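Local coordinates for insect fatty acid binding protein (Manduca sexta, PDB 1MDC) that binds fatty acids in a 1:1 molar ratio within its beta-barrel, here with one palmitic acid bound, at residues L10-N15 and R127-A132; D17-S22 and V115-S120; D47-T52 and V62-G67. All blocks are in the same frame, centred on the assembly; numbering follows the deposited sequence.

In the fold
Interactions 1 and 2 touch each other: R128 and V115 are backbone-paired between the neighbouring strands 122-131 and 112-119. Interaction 3 lies on the opposite side of the chain's centre, about 23 and 24 Å from them, centre to centre, although all three reach the same sheet. Interaction 1 is partly buried and joins two strands through backbone bonds, with a polar grip on palmitic acid on one face and a charged cluster on the other. Interaction 2, also partly buried, lays a helix against a strand by an apolar ring contact and one hydroxyl pair. Interaction 3 is a surface hairpin, with F64 as its one buried residue and water among its serines.

Interaction 1: L10-N15 and R127-A132; sequences LVKQEN and RRYYKA. With PLM (palmitic acid), chain C.
Q13 and R128 lie alongside each other and point the same way, their amide and guanidinium planes only 24° apart. With the planes so aligned, the NE-H meets the amide oxygen close to the guanidinium plane and nearly in line with its C=O, R128 NE lying 2.9 Å from Q13 OE1. The first torsion of Q13 sets CG between the backbone N and the carbonyl carbon (chi1 54°), and the chain then runs extended beside the arginine. A water accepts from Q13 NE2 and, more weakly, from R128 NH2. With its guanidinium steadied in this way, R128 turns NH1 to the ligand, donating to O2 of the palmitic acid at 2.9 Å in a bent bond. Y130 OH gives the same oxygen a second bond of 2.6 Å, and Q40 also hydrogen-bonds the ligand. L10 sets its CD1 methyl over one face of the Y130 ring, toward the rim and 4.0 Å from the centroid, a CH-pi contact.

The backbones form an antiparallel pair in the barrel wall of this fatty-acid-binding protein, interrupted by a classic beta bulge. V11 and K12 both face Y129: V11 N reaches Y129 O at 2.7 Å, while the bond from K12 N to that oxygen is weak.

K12, E14, R127 and Y129 occupy the other face of the sheet. The tyrosine hydroxyl relays a polar chain there, donating from Y129 OH to the syn side of E14 OE1 at 2.6 Å, well out of the carboxylate plane, and accepting from R127 NH1 in the guanidinium plane. The E14 carboxylate stands at 66° to the Y129 ring. K12 runs beside the same ring, and its NZ makes an off-centre cation-pi contact, 4.7 Å from the Y129 centroid.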
# COMPACT_ATOMS: atom_id res chain seq x y z
N LEU A 10 8.42 7.70 1.44
CA LEU A 10 8.45 7.71 -0.01
C LEU A 10 9.53 8.60 -0.61
O LEU A 10 9.63 9.78 -0.26
CB LEU A 10 7.08 8.21 -0.54
CG LEU A 10 7.02 8.18 -2.07
CD1 LEU A 10 6.65 6.74 -2.53
CD2 LEU A 10 5.89 9.09 -2.43
N VAL A 11 10.31 8.05 -1.53
CA VAL A 11 11.35 8.81 -2.18
C VAL A 11 11.07 9.07 -3.65
O VAL A 11 11.52 10.06 -4.18
CB VAL A 11 12.77 8.39 -1.90
CG1 VAL A 11 12.95 8.44 -0.41
CG2 VAL A 11 13.01 7.01 -2.34
N LYS A 12 10.33 8.20 -4.32
CA LYS A 12 10.03 8.39 -5.74
C LYS A 12 8.97 7.40 -6.18
O LYS A 12 8.74 6.40 -5.51
CB LYS A 12 11.34 8.05 -6.47
CG LYS A 12 11.32 7.71 -7.94
CD LYS A 12 12.70 7.26 -8.43
CE LYS A 12 12.57 6.06 -9.35
NZ LYS A 12 13.82 5.69 -10.03
N GLN A 13 8.29 7.67 -7.29
CA GLN A 13 7.27 6.74 -7.75
C GLN A 13 7.16 6.89 -9.26
O GLN A 13 7.50 7.98 -9.76
CB GLN A 13 5.90 6.97 -7.06
CG GLN A 13 5.42 8.39 -7.19
CD GLN A 13 4.30 8.62 -6.23
OE1 GLN A 13 3.97 7.76 -5.44
NE2 GLN A 13 3.68 9.79 -6.30
N GLU A 14 6.71 5.84 -9.96
CA GLU A 14 6.57 5.85 -11.40
C GLU A 14 5.24 5.25 -11.80
O GLU A 14 4.84 4.26 -11.21
CB GLU A 14 7.67 4.91 -12.00
CG GLU A 14 9.03 5.37 -11.57
CD GLU A 14 10.12 4.46 -12.01
OE1 GLU A 14 10.06 3.26 -11.51
OE2 GLU A 14 10.96 4.82 -12.76
N ASN A 15 4.57 5.85 -12.80
CA ASN A 15 3.29 5.37 -13.30
C ASN A 15 2.18 5.30 -12.27
O ASN A 15 1.19 4.59 -12.48
CB ASN A 15 3.44 3.99 -14.02
CG ASN A 15 4.37 4.08 -15.23
OD1 ASN A 15 4.57 5.16 -15.80
ND2 ASN A 15 4.96 2.96 -15.61
N ARG A 127 5.32 1.83 -9.67
CA ARG A 127 6.30 1.54 -8.64
C ARG A 127 6.38 2.67 -7.66
O ARG A 127 6.26 3.82 -8.04
CB ARG A 127 7.68 1.48 -9.28
CG ARG A 127 7.97 0.12 -9.84
CD ARG A 127 8.69 -0.72 -8.81
NE ARG A 127 9.03 -2.06 -9.21
CZ ARG A 127 10.15 -2.35 -9.86
NH1 ARG A 127 10.98 -1.39 -10.20
NH2 ARG A 127 10.43 -3.63 -10.18
N ARG A 128 6.58 2.31 -6.39
CA ARG A 128 6.73 3.29 -5.32
C ARG A 128 7.99 2.84 -4.59
O ARG A 128 8.08 1.69 -4.20
CB ARG A 128 5.56 3.52 -4.37
CG ARG A 128 4.25 3.80 -5.16
CD ARG A 128 3.15 4.11 -4.16
NE ARG A 128 2.99 5.55 -3.90
CZ ARG A 128 2.15 5.97 -2.96
NH1 ARG A 128 1.44 5.10 -2.22
NH2 ARG A 128 2.01 7.23 -2.77
N TYR A 129 8.94 3.74 -4.46
CA TYR A 129 10.23 3.50 -3.82
C TYR A 129 10.28 4.28 -2.49
O TYR A 129 10.09 5.50 -2.43
CB TYR A 129 11.39 3.96 -4.74
CG TYR A 129 11.33 3.31 -6.10
CD1 TYR A 129 11.95 2.09 -6.35
CD2 TYR A 129 10.65 3.95 -7.13
CE1 TYR A 129 11.89 1.49 -7.59
CE2 TYR A 129 10.58 3.36 -8.40
CZ TYR A 129 11.20 2.16 -8.64
OH TYR A 129 11.13 1.59 -9.88
N TYR A 130 10.57 3.54 -1.41
CA TYR A 130 10.65 4.15 -0.10
C TYR A 130 12.00 3.84 0.51
O TYR A 130 12.64 2.85 0.16
CB TYR A 130 9.57 3.47 0.75
CG TYR A 130 8.07 3.68 0.50
CD1 TYR A 130 7.44 3.08 -0.58
CD2 TYR A 130 7.33 4.46 1.39
CE1 TYR A 130 6.06 3.28 -0.78
CE2 TYR A 130 5.96 4.65 1.22
CZ TYR A 130 5.35 4.05 0.11
OH TYR A 130 4.02 4.21 -0.06
N LYS A 131 12.43 4.68 1.42
CA LYS A 131 13.69 4.53 2.09
C LYS A 131 13.56 4.79 3.60
O LYS A 131 12.87 5.70 4.04
CB LYS A 131 14.53 5.58 1.36
CG LYS A 131 16.00 5.48 1.55
CD LYS A 131 16.66 4.73 0.44
CE LYS A 131 17.38 5.62 -0.54
NZ LYS A 131 17.68 4.93 -1.81
N ALA A 132 14.25 3.98 4.41
CA ALA A 132 14.27 4.11 5.86
C ALA A 132 15.60 4.77 6.13
O ALA A 132 16.45 4.87 5.26
CB ALA A 132 14.17 2.76 6.54
OXT ALA A 132 15.86 5.26 7.20
C1 PLM C . 1.97 1.53 -0.86
O1 PLM C . 2.60 0.82 -0.06
O2 PLM C . 2.44 2.55 -1.38
C2 PLM C . 0.49 1.21 -1.20
C3 PLM C . -0.18 2.11 -2.25
C4 PLM C . -1.06 3.20 -1.58
C5 PLM C . -2.57 2.87 -1.63
C6 PLM C . -3.32 3.78 -2.62
C7 PLM C . -4.64 3.10 -2.97
C8 PLM C . -5.67 3.98 -3.67
C9 PLM C . -6.16 3.14 -4.84
CA PLM C . -7.62 2.66 -4.75
CB PLM C . -7.68 1.13 -4.89
CC PLM C . -9.07 0.61 -5.33
CD PLM C . -9.12 -0.95 -5.38
CE PLM C . -9.38 -1.49 -6.78
CF PLM C . -8.23 -1.07 -7.69
CG PLM C . -8.35 -1.59 -9.14
O HOH W 1 2.27 10.16 -3.45

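Interaction 2: D17-S22 and V115-S120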
# COMPACT_ATOMS: atom_id res chain seq x y z
N ASP A 17 0.16 7.75 -11.36
CA ASP A 17 -1.04 8.42 -11.83
C ASP A 17 -1.86 7.50 -12.74
O ASP A 17 -3.09 7.46 -12.73
CB ASP A 17 -0.59 9.69 -12.58
CG ASP A 17 -1.77 10.50 -13.13
OD1 ASP A 17 -2.22 11.39 -12.28
OD2 ASP A 17 -2.25 10.38 -14.25
N GLY A 18 -1.15 6.73 -13.55
CA GLY A 18 -1.76 5.79 -14.47
C GLY A 18 -2.53 4.75 -13.74
O GLY A 18 -3.64 4.38 -14.12
N PHE A 19 -1.93 4.27 -12.67
CA PHE A 19 -2.62 3.27 -11.90
C PHE A 19 -3.88 3.87 -11.25
O PHE A 19 -4.92 3.22 -11.21
CB PHE A 19 -1.72 2.72 -10.70
CG PHE A 19 -2.53 2.03 -9.64
CD1 PHE A 19 -3.08 0.77 -9.87
CD2 PHE A 19 -2.75 2.64 -8.42
CE1 PHE A 19 -3.83 0.13 -8.89
CE2 PHE A 19 -3.53 2.01 -7.42
CZ PHE A 19 -4.05 0.76 -7.65
N LEU A 20 -3.81 5.09 -10.71
CA LEU A 20 -4.99 5.67 -10.07
C LEU A 20 -6.12 5.92 -11.05
O LEU A 20 -7.30 5.83 -10.70
CB LEU A 20 -4.61 6.93 -9.38
CG LEU A 20 -3.63 6.68 -8.21
CD1 LEU A 20 -3.10 7.99 -7.72
CD2 LEU A 20 -4.32 5.99 -7.06
N LYS A 21 -5.76 6.23 -12.29
CA LYS A 21 -6.78 6.47 -13.32
C LYS A 21 -7.54 5.19 -13.58
O LYS A 21 -8.75 5.14 -13.71
CB LYS A 21 -6.25 7.05 -14.64
CG LYS A 21 -5.81 8.51 -14.50
CD LYS A 21 -4.96 8.92 -15.70
CE LYS A 21 -4.72 10.38 -15.85
NZ LYS A 21 -3.44 10.60 -16.55
N SER A 22 -6.81 4.10 -13.63
CA SER A 22 -7.41 2.81 -13.87
C SER A 22 -8.32 2.39 -12.74
O SER A 22 -9.09 1.43 -12.87
CB SER A 22 -6.29 1.77 -14.08
OG SER A 22 -5.88 1.20 -12.79
N VAL A 115 7.64 -1.10 -3.93
CA VAL A 115 6.29 -1.58 -4.03
C VAL A 115 5.94 -1.61 -5.51
O VAL A 115 6.09 -0.60 -6.19
CB VAL A 115 5.29 -0.61 -3.34
CG1 VAL A 115 3.85 -1.17 -3.47
CG2 VAL A 115 5.55 -0.50 -1.81
N THR A 116 5.51 -2.76 -6.01
CA THR A 116 5.16 -2.92 -7.40
C THR A 116 3.66 -3.07 -7.38
O THR A 116 3.15 -3.92 -6.68
CB THR A 116 5.79 -4.19 -7.92
OG1 THR A 116 7.19 -3.98 -7.73
CG2 THR A 116 5.51 -4.26 -9.45
N ILE A 117 2.97 -2.25 -8.16
CA ILE A 117 1.53 -2.30 -8.20
C ILE A 117 0.97 -2.63 -9.55
O ILE A 117 1.38 -2.03 -10.54
CB ILE A 117 1.18 -0.82 -7.92
CG1 ILE A 117 1.75 -0.36 -6.56
CG2 ILE A 117 -0.32 -0.77 -7.89
CD1 ILE A 117 1.52 1.12 -6.22
N THR A 118 0.04 -3.58 -9.58
CA THR A 118 -0.63 -4.02 -10.79
C THR A 118 -2.14 -3.88 -10.56
O THR A 118 -2.60 -3.91 -9.42
CB THR A 118 -0.19 -5.36 -11.29
OG1 THR A 118 -0.26 -6.28 -10.23
CG2 THR A 118 1.23 -5.30 -11.88
N SER A 119 -2.93 -3.71 -11.63
CA SER A 119 -4.39 -3.53 -11.51
C SER A 119 -5.15 -4.38 -12.51
O SER A 119 -4.62 -4.71 -13.57
CB SER A 119 -4.53 -2.08 -11.98
OG SER A 119 -5.78 -1.76 -12.46
N SER A 120 -6.37 -4.74 -12.23
CA SER A 120 -7.07 -5.56 -13.20
C SER A 120 -7.62 -4.69 -14.35
O SER A 120 -8.15 -5.21 -15.32
CB SER A 120 -8.23 -6.32 -12.55
OG SER A 120 -9.09 -5.38 -11.94
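F19 and I117 supply the apolar part of this contact, their side chains crossing at about a right angle. The methyl I117 CG2 sits over the middle of one face of the F19 ring, 3.8 Å from its centroid and 13° off the ring normal, which is the geometry of a CH-pi contact. Its closest ring atom is F19 CD1, at 3.7 Å. Both residues are turned for the meeting by their first torsions: F19 carries CG opposite its backbone N (chi1 162°), and in I117 it is the CG2 branch that takes this position. S119 meets the same ring differently, its CB lying near the ring plane at the edge, 3.8 Å from F19 CD1.

The polar part is a short chain of hydroxyls. S119 OG donates to S22 OG at 3.0 Å, and S22 OG in turn donates to F19 O at 2.7 Å, one turn back along the chain. The latter donor is tilted 19° from the carbonyl plane. S22 OG therefore acts once as acceptor and once as donor, linking S119 of the strand to the F19 carbonyl of the helix. S119 OG is also bonded to N121 N, and S22 O to N121 ND2, which ties the same corner to the turn after the strand.

The short helical and strand axes come no nearer than 9.1 Å, so side chains span the separation. Here helix 16-21, the first of the family's helix-turn-helix lid, rests against the barrel, and F19 also touches the palmitic acid. L20 packs on helix 27-35, while F19 reaches W122 of strand 122-131 and A102 of strand 100-109, and I117 touches A126 and F104 on those two strands.

Interaction 3: D47-T52 and V62-G67; sequences DSYSNT and VSFKSG. Unlike the reference sequence in segment 47-52: N51 (reference Ile).
Y49 and F64 face each other across an antiparallel beta hairpin, in which strands 48-54 and 60-64 form part of the barrel wall. Backbone bonds set the register: Y49 N reaches F64 O at 2.8 Å, F64 N returns to Y49 O, and N51 and V62 are paired in both directions.

From its CB, the F64 side chain heads along the face it shares with Y49, N51 and V62. Its first torsion places CG between the backbone N and the carbonyl carbon (chi1 50°), bringing the ring back toward the other strand. CD2 passes 4.1 Å from Y49 O. CE1 comes closest of the ring atoms, 3.6 Å from Y49 CB, and CZ at the tip is 3.7 Å from the same methylene. Y49 CB lies over one ring face, a CH-pi contact, while N51 CB is met at the edge, 4.0 Å from F64 CE2. The Y49 and F64 rings are nearly parallel, at 25°, yet slid so far apart that they barely overlap. Beyond the hairpin, F64 stacks with Y84 and touches V86 of strand 78-87. Exchanging F64 for an alanine would probably leave Y49 CB and N51 CB without their ring partner, open a gap beside them, and deprive Y84 of its stacking mate.

S48, S50 and S63 are joined by water rather than by direct bonds: S50 OG and S63 OG stay 3.5 Å apart, while a water lies 2.6 Å from S48 OG and 2.9 Å from S50 OG, with a weaker, longer bond to S63 OG.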
# COMPACT_ATOMS: atom_id res chain seq x y z
N ASP A 47 0.81 -13.12 16.95
CA ASP A 47 -0.29 -13.59 16.15
C ASP A 47 -0.69 -12.63 15.01
O ASP A 47 -1.18 -13.06 13.97
CB ASP A 47 -1.43 -13.85 17.20
CG ASP A 47 -1.27 -15.10 18.11
OD1 ASP A 47 -0.02 -15.53 18.33
OD2 ASP A 47 -2.24 -15.68 18.61
N SER A 48 -0.48 -11.32 15.18
CA SER A 48 -0.84 -10.36 14.15
C SER A 48 0.26 -9.34 13.84
O SER A 48 1.28 -9.27 14.50
CB SER A 48 -2.11 -9.65 14.71
OG SER A 48 -1.73 -8.64 15.63
N TYR A 49 0.05 -8.55 12.82
CA TYR A 49 1.01 -7.54 12.46
C TYR A 49 0.24 -6.22 12.53
O TYR A 49 -0.99 -6.25 12.49
CB TYR A 49 1.46 -7.74 10.99
CG TYR A 49 2.25 -9.02 10.75
CD1 TYR A 49 3.62 -9.02 10.92
CD2 TYR A 49 1.56 -10.20 10.39
CE1 TYR A 49 4.34 -10.22 10.68
CE2 TYR A 49 2.27 -11.37 10.16
CZ TYR A 49 3.67 -11.36 10.32
OH TYR A 49 4.36 -12.53 10.08
N SER A 50 0.98 -5.12 12.63
CA SER A 50 0.40 -3.78 12.69
C SER A 50 1.11 -2.91 11.67
O SER A 50 2.32 -3.00 11.55
CB SER A 50 0.73 -3.02 14.01
OG SER A 50 0.01 -3.57 15.07
N ASN A 51 0.36 -2.07 10.96
CA ASN A 51 0.94 -1.17 9.98
C ASN A 51 0.51 0.23 10.34
O ASN A 51 -0.68 0.51 10.47
CB ASN A 51 0.34 -1.59 8.61
CG ASN A 51 0.80 -0.90 7.38
OD1 ASN A 51 0.09 -0.86 6.35
ND2 ASN A 51 2.00 -0.39 7.46
N THR A 52 1.48 1.11 10.53
CA THR A 52 1.20 2.49 10.87
C THR A 52 1.58 3.32 9.65
O THR A 52 2.70 3.23 9.17
CB THR A 52 2.04 3.04 12.03
OG1 THR A 52 1.67 2.37 13.20
CG2 THR A 52 1.74 4.55 12.14
N VAL A 62 -3.34 0.01 11.75
CA VAL A 62 -4.27 -1.11 11.57
C VAL A 62 -3.58 -2.46 11.79
O VAL A 62 -2.41 -2.64 11.43
CB VAL A 62 -4.77 -1.02 10.15
CG1 VAL A 62 -5.79 -2.10 9.94
CG2 VAL A 62 -5.41 0.37 10.02
N SER A 63 -4.28 -3.43 12.39
CA SER A 63 -3.71 -4.75 12.66
C SER A 63 -4.35 -5.78 11.76
O SER A 63 -5.53 -5.63 11.36
CB SER A 63 -3.96 -5.30 14.11
OG SER A 63 -3.45 -4.36 14.99
N PHE A 64 -3.59 -6.83 11.47
CA PHE A 64 -4.13 -7.87 10.62
C PHE A 64 -3.34 -9.13 10.81
O PHE A 64 -2.27 -9.08 11.41
CB PHE A 64 -4.00 -7.52 9.05
CG PHE A 64 -2.63 -7.10 8.64
CD1 PHE A 64 -1.70 -8.03 8.22
CD2 PHE A 64 -2.28 -5.74 8.66
CE1 PHE A 64 -0.39 -7.63 7.85
CE2 PHE A 64 -1.00 -5.33 8.31
CZ PHE A 64 -0.06 -6.30 7.91
N LYS A 65 -3.92 -10.22 10.30
CA LYS A 65 -3.36 -11.58 10.30
C LYS A 65 -3.10 -11.95 8.85
O LYS A 65 -3.92 -11.66 8.00
CB LYS A 65 -4.16 -12.75 10.88
CG LYS A 65 -4.65 -12.38 12.26
CD LYS A 65 -5.29 -13.49 13.08
CE LYS A 65 -5.80 -12.95 14.41
NZ LYS A 65 -4.95 -13.24 15.56
N SER A 66 -1.97 -12.60 8.60
CA SER A 66 -1.64 -13.03 7.25
C SER A 66 -2.66 -14.03 6.71
O SER A 66 -3.00 -14.99 7.37
CB SER A 66 -0.22 -13.59 7.22
OG SER A 66 0.16 -13.98 5.92
N GLY A 67 -3.18 -13.83 5.50
CA GLY A 67 -4.14 -14.77 4.95
C GLY A 67 -5.61 -14.53 5.28
O GLY A 67 -6.47 -15.28 4.83
O HOH W 2 -0.51 -13.79 10.79
O HOH W 3 -0.72 -6.21 15.92